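Local coordinates for mitomycin biosynthesis 6-O-methyltransferase (Streptomyces lavendulae, PDB 3GWZ), which transfers a methyl group from S-adenosyl-L-methionine to the 6-hydroxyl oxygen of demethylated mitomycins A and B, forming their quinone methoxy group, at residues D280-D283 and D284-V287; A111-A114 and L115-V118; F165-L168 and T169-P173. All coordinates share one frame; numbering follows the deposited sequence.

In the fold
All three contacts are local, each a turn or two of chain at a helix end or along a short helix. Contacts 1 and 3 both belong to the methyltransferase domain and meet where Trp281 and Asp280 pack on Trp166 beside the bound S-adenosyl-L-homocysteine; contact 2 lies in the dimerisation domain, with nearest atoms about 23 Å from contact 1 and about 20 Å from contact 3. Contacts 1 and 2 both start a helix: at the surface in contact 1, with an aspartate N-cap and waters between acidic neighbours; partly buried in contact 2, with an asparagine-serine capping box. Contact 3, also partly buried, relies on aromatic faces and a threonine bonded back to its own helix.

Contact 1: residues D280-D283 and D284-V287; sequences DWDD and DDVV
The chain enters helix 283-296 here, and the first helical bonds run from Val286 N to Asp282 O and from Val287 N to Asp283 O, both 2.9 Å. Asp282 is the N-cap: its CG sits between the backbone N and the carbonyl carbon (chi1 66°), which turns OD1 back over the first turn to accept from Asp285 N at 2.9 Å, with an N-H...O angle of 166°. A short carboxylate suits this place, because it satisfies a first-turn amide that has no earlier helical carbonyl, and its negative charge probably interacts favourably with the helix dipole.

The loop carrying this cap follows strand 271-275 of the Rossmann-like methyltransferase core, and its Asp280 and Trp281 line the cofactor pocket. Asp285 turns its carboxylate toward the loop, leaving OD2 3.6 Å from Trp281 CE3, with ring and carboxylate planes 83° apart. The same OD2 is only 3.6 Å from Asp282 OD1, a like-charge approach probably eased by two waters. One accepts from Asp282 N and donates to Asp285 OD2; the other donates to both Asp285 OD2 and Asp282 OD2. Asp285 OD1 forms a salt bridge with Arg288, and Asp283 OD1 another with Arg334. Val286 CG2 lies 4.0 Å from Trp281 CB, and the branched valine also touches Leu342 of helix 336-344.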
loop_
_atom_site.group_PDB
_atom_site.type_symbol
_atom_site.label_atom_id
_atom_site.label_comp_id
_atom_site.label_asym_id
_atom_site.label_seq_id
_atom_site.Cartn_x
_atom_site.Cartn_y
_atom_site.Cartn_z
ATOM N N ASP A 280 13.306 -20.390 23.099
ATOM C CA ASP A 280 13.964 -19.185 23.605
ATOM C C ASP A 280 14.751 -19.438 24.881
ATOM O O ASP A 280 15.545 -18.589 25.282
ATOM C CB ASP A 280 12.948 -18.091 23.919
ATOM C CG ASP A 280 12.192 -17.631 22.697
ATOM O OD1 ASP A 280 12.694 -17.819 21.571
ATOM O OD2 ASP A 280 11.093 -17.079 22.871
ATOM N N TRP A 281 14.521 -20.586 25.525
ATOM C CA TRP A 281 14.976 -20.799 26.905
ATOM C C TRP A 281 15.940 -21.974 27.086
ATOM O O TRP A 281 15.857 -22.968 26.364
ATOM C CB TRP A 281 13.754 -20.969 27.826
ATOM C CG TRP A 281 12.816 -19.786 27.750
ATOM C CD1 TRP A 281 11.651 -19.694 27.024
ATOM C CD2 TRP A 281 12.992 -18.516 28.388
ATOM N NE1 TRP A 281 11.096 -18.441 27.184
ATOM C CE2 TRP A 281 11.900 -17.703 28.016
ATOM C CE3 TRP A 281 13.974 -17.982 29.235
ATOM C CZ2 TRP A 281 11.763 -16.392 28.466
ATOM C CZ3 TRP A 281 13.829 -16.693 29.688
ATOM C CH2 TRP A 281 12.736 -15.907 29.303
ATOM N N ASP A 282 16.846 -21.865 28.058
ATOM C CA ASP A 282 17.742 -22.989 28.362
ATOM C C ASP A 282 16.989 -24.095 29.100
ATOM O O ASP A 282 15.812 -23.938 29.436
ATOM C CB ASP A 282 19.010 -22.547 29.123
ATOM C CG ASP A 282 18.720 -22.017 30.525
ATOM O OD1 ASP A 282 17.662 -22.331 31.105
ATOM O OD2 ASP A 282 19.570 -21.271 31.051
ATOM N N ASP A 283 17.660 -25.219 29.339
ATOM C CA ASP A 283 16.991 -26.389 29.911
ATOM C C ASP A 283 16.321 -26.086 31.245
ATOM O O ASP A 283 15.163 -26.440 31.457
ATOM C CB ASP A 283 17.973 -27.558 30.068
ATOM C CG ASP A 283 18.383 -28.163 28.738
ATOM O OD1 ASP A 283 17.846 -27.748 27.684
ATOM O OD2 ASP A 283 19.251 -29.059 28.743
ATOM N N ASP A 284 17.052 -25.435 32.145
ATOM C CA ASP A 284 16.503 -25.088 33.455
ATOM C C ASP A 284 15.208 -24.284 33.325
ATOM O O ASP A 284 14.203 -24.583 33.980
ATOM C CB ASP A 284 17.532 -24.305 34.279
ATOM C CG ASP A 284 18.680 -25.183 34.777
ATOM O OD1 ASP A 284 18.557 -26.429 34.714
ATOM O OD2 ASP A 284 19.703 -24.625 35.237
ATOM N N ASP A 285 15.224 -23.266 32.474
ATOM C CA ASP A 285 14.051 -22.419 32.336
ATOM C C ASP A 285 12.906 -23.148 31.640
ATOM O O ASP A 285 11.751 -22.896 31.946
ATOM C CB ASP A 285 14.386 -21.109 31.631
ATOM C CG ASP A 285 15.165 -20.162 32.517
ATOM O OD1 ASP A 285 15.005 -20.239 33.752
ATOM O OD2 ASP A 285 15.940 -19.346 31.979
ATOM N N VAL A 286 13.217 -24.063 30.724
ATOM C CA VAL A 286 12.155 -24.847 30.095
ATOM C C VAL A 286 11.477 -25.746 31.125
ATOM O O VAL A 286 10.253 -25.891 31.134
ATOM C CB VAL A 286 12.670 -25.718 28.934
ATOM C CG1 VAL A 286 11.615 -26.771 28.569
ATOM C CG2 VAL A 286 13.008 -24.847 27.728
ATOM N N VAL A 287 12.271 -26.353 31.996
ATOM C CA VAL A 287 11.694 -27.203 33.031
ATOM C C VAL A 287 10.806 -26.392 33.969
ATOM O O VAL A 287 9.738 -26.855 34.373
ATOM C CB VAL A 287 12.784 -27.988 33.806
ATOM C CG1 VAL A 287 12.219 -28.582 35.100
ATOM C CG2 VAL A 287 13.368 -29.080 32.918
HETATM O O HOH W 1 17.064 -19.428 29.546
HETATM O O HOH W 2 18.428 -19.604 32.810
#

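Contact 2: residues A111-A114 and L115-V118; sequences AQNA and LSAV
A capping box opens a short, weakly bonded helical turn at 114-117: Asn113 and Ser116 exchange side-chain-to-backbone bonds across it. Asn113 OD1 accepts from Ser116 N at 2.9 Å, the N-H...O angle a nearly straight 171°, and Ser116 OG in return accepts from Asn113 N, also at 2.9 Å. The hydroxyl reaches back because OG is held between its own backbone N and carbonyl carbon (chi1 74°). It then donates to Gln112 OE1 at 2.6 Å, tilted 15° from the amide's carbonyl plane, and this buried serine is thereby used as both acceptor and donor. Gln112 reaches it through a bend at its second side-chain torsion, and its CG comes within 4.1 Å of Ala117 CB.

The box joins strand 109-111 of the small antiparallel sheet in the dimerisation domain to the helix that follows. Asparagine suits the cap because its amide offers both kinds of polar atom: OD1 also accepts from Phe101 N, while ND2 donates to Gly99 O and Asp102 OD1. Gln112 NE2 similarly donates to Pro64 O. Behind the cap, Ala117 N bonds to Asn113 O at 2.8 Å. Of the apolar side chains, Leu115 packs on Thr41 and Val118 on Val42 of the second subunit.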
loop_
_atom_site.group_PDB
_atom_site.type_symbol
_atom_site.label_atom_id
_atom_site.label_comp_id
_atom_site.label_asym_id
_atom_site.label_seq_id
_atom_site.Cartn_x
_atom_site.Cartn_y
_atom_site.Cartn_z
ATOM N N ALA A 111 13.908 0.051 -11.281
ATOM C CA ALA A 111 12.544 -0.476 -11.219
ATOM C C ALA A 111 12.401 -1.599 -10.205
ATOM O O ALA A 111 13.371 -2.267 -9.857
ATOM C CB ALA A 111 12.099 -0.974 -12.590
ATOM N N GLN A 112 11.175 -1.804 -9.744
ATOM C CA GLN A 112 10.845 -2.963 -8.933
ATOM C C GLN A 112 11.096 -4.218 -9.740
ATOM O O GLN A 112 10.862 -4.228 -10.943
ATOM C CB GLN A 112 9.360 -2.931 -8.583
ATOM C CG GLN A 112 8.994 -3.688 -7.322
ATOM C CD GLN A 112 9.313 -2.877 -6.092
ATOM O OE1 GLN A 112 10.458 -2.843 -5.629
ATOM N NE2 GLN A 112 8.304 -2.195 -5.561
ATOM N N ASN A 113 11.569 -5.273 -9.085
ATOM C CA ASN A 113 11.527 -6.613 -9.671
ATOM C C ASN A 113 11.003 -7.636 -8.673
ATOM O O ASN A 113 10.573 -7.268 -7.581
ATOM C CB ASN A 113 12.880 -7.043 -10.267
ATOM C CG ASN A 113 13.973 -7.227 -9.215
ATOM O OD1 ASN A 113 13.746 -7.098 -8.003
ATOM N ND2 ASN A 113 15.175 -7.530 -9.687
ATOM N N ALA A 114 11.038 -8.910 -9.054
ATOM C CA ALA A 114 10.484 -9.990 -8.237
ATOM C C ALA A 114 11.102 -10.025 -6.843
ATOM O O ALA A 114 10.409 -10.222 -5.846
ATOM C CB ALA A 114 10.686 -11.336 -8.933
ATOM N N LEU A 115 12.413 -9.836 -6.773
ATOM C CA LEU A 115 13.094 -9.866 -5.484
ATOM C C LEU A 115 12.811 -8.625 -4.657
ATOM O O LEU A 115 12.523 -8.733 -3.469
ATOM C CB LEU A 115 14.602 -10.077 -5.643
ATOM C CG LEU A 115 15.027 -11.425 -6.229
ATOM C CD1 LEU A 115 16.519 -11.631 -6.016
ATOM C CD2 LEU A 115 14.236 -12.575 -5.610
ATOM N N SER A 116 12.882 -7.447 -5.268
ATOM C CA SER A 116 12.630 -6.239 -4.501
ATOM C C SER A 116 11.166 -6.162 -4.066
ATOM O O SER A 116 10.851 -5.571 -3.036
ATOM C CB SER A 116 13.063 -4.980 -5.254
ATOM O OG SER A 116 12.172 -4.656 -6.303
ATOM N N ALA A 117 10.276 -6.780 -4.838
ATOM C CA ALA A 117 8.851 -6.758 -4.507
ATOM C C ALA A 117 8.515 -7.468 -3.181
ATOM O O ALA A 117 7.582 -7.077 -2.484
ATOM C CB ALA A 117 8.022 -7.337 -5.657
ATOM N N VAL A 118 9.268 -8.501 -2.826
ATOM C CA VAL A 118 8.981 -9.220 -1.586
ATOM C C VAL A 118 9.402 -8.402 -0.360
ATOM O O VAL A 118 9.134 -8.786 0.770
ATOM C CB VAL A 118 9.639 -10.621 -1.548
ATOM C CG1 VAL A 118 9.242 -11.436 -2.767
ATOM C CG2 VAL A 118 11.135 -10.505 -1.463
#

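Contact 3: residues F165-L168 and T169-P173; sequences FWQL and THEDP. With SAH (S-adenosyl-L-homocysteine), chain G.
The indole of Trp166 is sandwiched: Phe165 CD2 lies 3.9 Å above one face, toward the rim, while C8 of the S-adenosyl-L-homocysteine adenine sits over the centre of the opposite face. At the indole edge, near its plane, is Thr169 OG1, 3.7 Å from Trp166 CE3, and the six-membered end reaches the ribose, with CZ3 3.7 Å from SAH C2'. Trp281 also meets this ring, their planes about 20° apart. A wide, flat indole suits this place, since one ring system lies against adenine C8 and still reaches the ribose.

The CB of Phe165 points away from 169-173, but with CG anti to the backbone N (chi1 -178°) the phenyl ring comes back to receive the methyl of Thr169 over one face. This is a CH-pi contact, with CG2 4.1 Å from the centroid of the Phe165 ring and offset toward its rim. Threonine fits here because its two branches do different work. While CG2 rests over the phenyl, OG1 turns back to donate to Phe165 O at 2.9 Å. Thr169 N donates to that same oxygen at 3.1 Å from the opposite face of the carbonyl plane, so two donors grip one acceptor. OG1 is also hydrogen-bonded to Arg234, which donates to Trp166 O and to the ligand as well. One turn on, Leu168 CD1 lies 3.8 Å from Asp172 CB, where the helix gives way to the N-cap of helix 173-197.

Helix 165-171 thus presents one indole, backed by Phe165, to the cofactor pocket of a class I-like, COMT-type methyltransferase, with the arginine of the S-adenosyl-L-methionine site tied to Trp166 O and the Thr169 hydroxyl.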
loop_
_atom_site.group_PDB
_atom_site.type_symbol
_atom_site.label_atom_id
_atom_site.label_comp_id
_atom_site.label_asym_id
_atom_site.label_seq_id
_atom_site.Cartn_x
_atom_site.Cartn_y
_atom_site.Cartn_z
ATOM N N PHE A 165 17.370 -8.798 25.319
ATOM C CA PHE A 165 16.384 -8.705 24.254
ATOM C C PHE A 165 14.979 -8.522 24.836
ATOM O O PHE A 165 14.184 -7.733 24.335
ATOM C CB PHE A 165 16.428 -9.946 23.353
ATOM C CG PHE A 165 15.448 -9.888 22.199
ATOM C CD1 PHE A 165 15.741 -9.151 21.064
ATOM C CD2 PHE A 165 14.230 -10.549 22.267
ATOM C CE1 PHE A 165 14.845 -9.086 19.993
ATOM C CE2 PHE A 165 13.316 -10.484 21.209
ATOM C CZ PHE A 165 13.628 -9.754 20.068
ATOM N N TRP A 166 14.665 -9.251 25.899
ATOM C CA TRP A 166 13.317 -9.134 26.463
ATOM C C TRP A 166 13.100 -7.780 27.143
ATOM O O TRP A 166 11.994 -7.237 27.125
ATOM C CB TRP A 166 13.007 -10.277 27.427
ATOM C CG TRP A 166 12.927 -11.610 26.771
ATOM C CD1 TRP A 166 13.567 -12.751 27.157
ATOM C CD2 TRP A 166 12.158 -11.954 25.608
ATOM N NE1 TRP A 166 13.240 -13.783 26.317
ATOM C CE2 TRP A 166 12.379 -13.323 25.354
ATOM C CE3 TRP A 166 11.309 -11.238 24.758
ATOM C CZ2 TRP A 166 11.790 -13.989 24.281
ATOM C CZ3 TRP A 166 10.722 -11.902 23.685
ATOM C CH2 TRP A 166 10.963 -13.259 23.458
ATOM N N GLN A 167 14.154 -7.233 27.741
ATOM C CA GLN A 167 14.028 -5.945 28.411
ATOM C C GLN A 167 13.873 -4.832 27.387
ATOM O O GLN A 167 13.088 -3.909 27.579
ATOM C CB GLN A 167 15.234 -5.668 29.316
ATOM C CG GLN A 167 15.108 -4.398 30.140
ATOM C CD GLN A 167 13.903 -4.426 31.067
ATOM O OE1 GLN A 167 13.235 -3.413 31.265
ATOM N NE2 GLN A 167 13.613 -5.593 31.630
ATOM N N LEU A 168 14.621 -4.918 26.294
ATOM C CA LEU A 168 14.511 -3.909 25.245
ATOM C C LEU A 168 13.106 -3.887 24.643
ATOM O O LEU A 168 12.496 -2.818 24.481
ATOM C CB LEU A 168 15.548 -4.150 24.139
ATOM C CG LEU A 168 15.429 -3.142 22.993
ATOM C CD1 LEU A 168 15.817 -1.754 23.490
ATOM C CD2 LEU A 168 16.304 -3.549 21.816
ATOM N N THR A 169 12.584 -5.066 24.315
ATOM C CA THR A 169 11.264 -5.141 23.690
ATOM C C THR A 169 10.160 -4.792 24.699
ATOM O O THR A 169 9.071 -4.340 24.327
ATOM C CB THR A 169 11.006 -6.523 23.017
ATOM O OG1 THR A 169 11.268 -7.582 23.945
ATOM C CG2 THR A 169 11.912 -6.705 21.784
ATOM N N HIS A 170 10.452 -4.980 25.980
ATOM C CA HIS A 170 9.521 -4.544 27.015
ATOM C C HIS A 170 9.445 -3.013 27.107
ATOM O O HIS A 170 8.352 -2.439 27.139
ATOM C CB HIS A 170 9.898 -5.129 28.373
ATOM C CG HIS A 170 9.137 -4.523 29.511
ATOM N ND1 HIS A 170 7.818 -4.828 29.767
ATOM C CD2 HIS A 170 9.501 -3.614 30.445
ATOM C CE1 HIS A 170 7.404 -4.142 30.817
ATOM N NE2 HIS A 170 8.408 -3.400 31.249
ATOM N N GLU A 171 10.606 -2.362 27.126
ATOM C CA GLU A 171 10.700 -0.923 27.391
ATOM C C GLU A 171 10.515 -0.037 26.154
ATOM O O GLU A 171 9.988 1.072 26.243
ATOM C CB GLU A 171 12.063 -0.601 28.015
ATOM C CG GLU A 171 12.320 -1.273 29.353
ATOM C CD GLU A 171 13.658 -0.882 29.970
ATOM O OE1 GLU A 171 14.634 -0.662 29.217
ATOM O OE2 GLU A 171 13.733 -0.801 31.216
ATOM N N ASP A 172 10.961 -0.530 25.007
ATOM C CA ASP A 172 11.104 0.296 23.812
ATOM C C ASP A 172 10.058 -0.090 22.777
ATOM O O ASP A 172 10.145 -1.157 22.182
ATOM C CB ASP A 172 12.516 0.132 23.246
ATOM C CG ASP A 172 12.773 1.018 22.033
ATOM O OD1 ASP A 172 11.804 1.411 21.357
ATOM O OD2 ASP A 172 13.951 1.313 21.749
ATOM N N PRO A 173 9.055 0.780 22.570
ATOM C CA PRO A 173 7.907 0.456 21.713
ATOM C C PRO A 173 8.296 0.201 20.255
ATOM O O PRO A 173 7.686 -0.644 19.608
ATOM C CB PRO A 173 7.015 1.704 21.827
ATOM C CG PRO A 173 7.417 2.344 23.123
ATOM C CD PRO A 173 8.899 2.086 23.233
HETATM N N SAH G . 3.686 -17.766 20.480
HETATM C CA SAH G . 3.944 -16.566 19.612
HETATM C CB SAH G . 5.166 -15.732 20.044
HETATM C CG SAH G . 6.521 -16.466 20.080
HETATM S SD SAH G . 7.865 -15.352 20.470
HETATM C C SAH G . 4.121 -17.013 18.188
HETATM O O SAH G . 4.033 -16.188 17.273
HETATM O OXT SAH G . 4.345 -18.200 17.915
HETATM C "C5'" SAH G . 8.030 -15.678 22.214
HETATM C "C4'" SAH G . 7.045 -14.880 23.094
HETATM O "O4'" SAH G . 7.245 -15.107 24.509
HETATM C "C3'" SAH G . 7.064 -13.356 22.928
HETATM O "O3'" SAH G . 5.808 -12.932 22.375
HETATM C "C2'" SAH G . 7.228 -12.780 24.337
HETATM O "O2'" SAH G . 6.370 -11.666 24.611
HETATM C "C1'" SAH G . 6.789 -13.932 25.211
HETATM N N9 SAH G . 7.398 -13.958 26.559
HETATM C C8 SAH G . 8.716 -13.860 26.849
HETATM N N7 SAH G . 8.917 -13.961 28.187
HETATM C C5 SAH G . 7.703 -14.143 28.760
HETATM C C6 SAH G . 7.196 -14.337 30.132
HETATM N N6 SAH G . 8.078 -14.349 31.160
HETATM N N1 SAH G . 5.854 -14.486 30.309
HETATM C C2 SAH G . 5.001 -14.468 29.274
HETATM N N3 SAH G . 5.395 -14.300 27.994
HETATM C C4 SAH G . 6.707 -14.139 27.687
#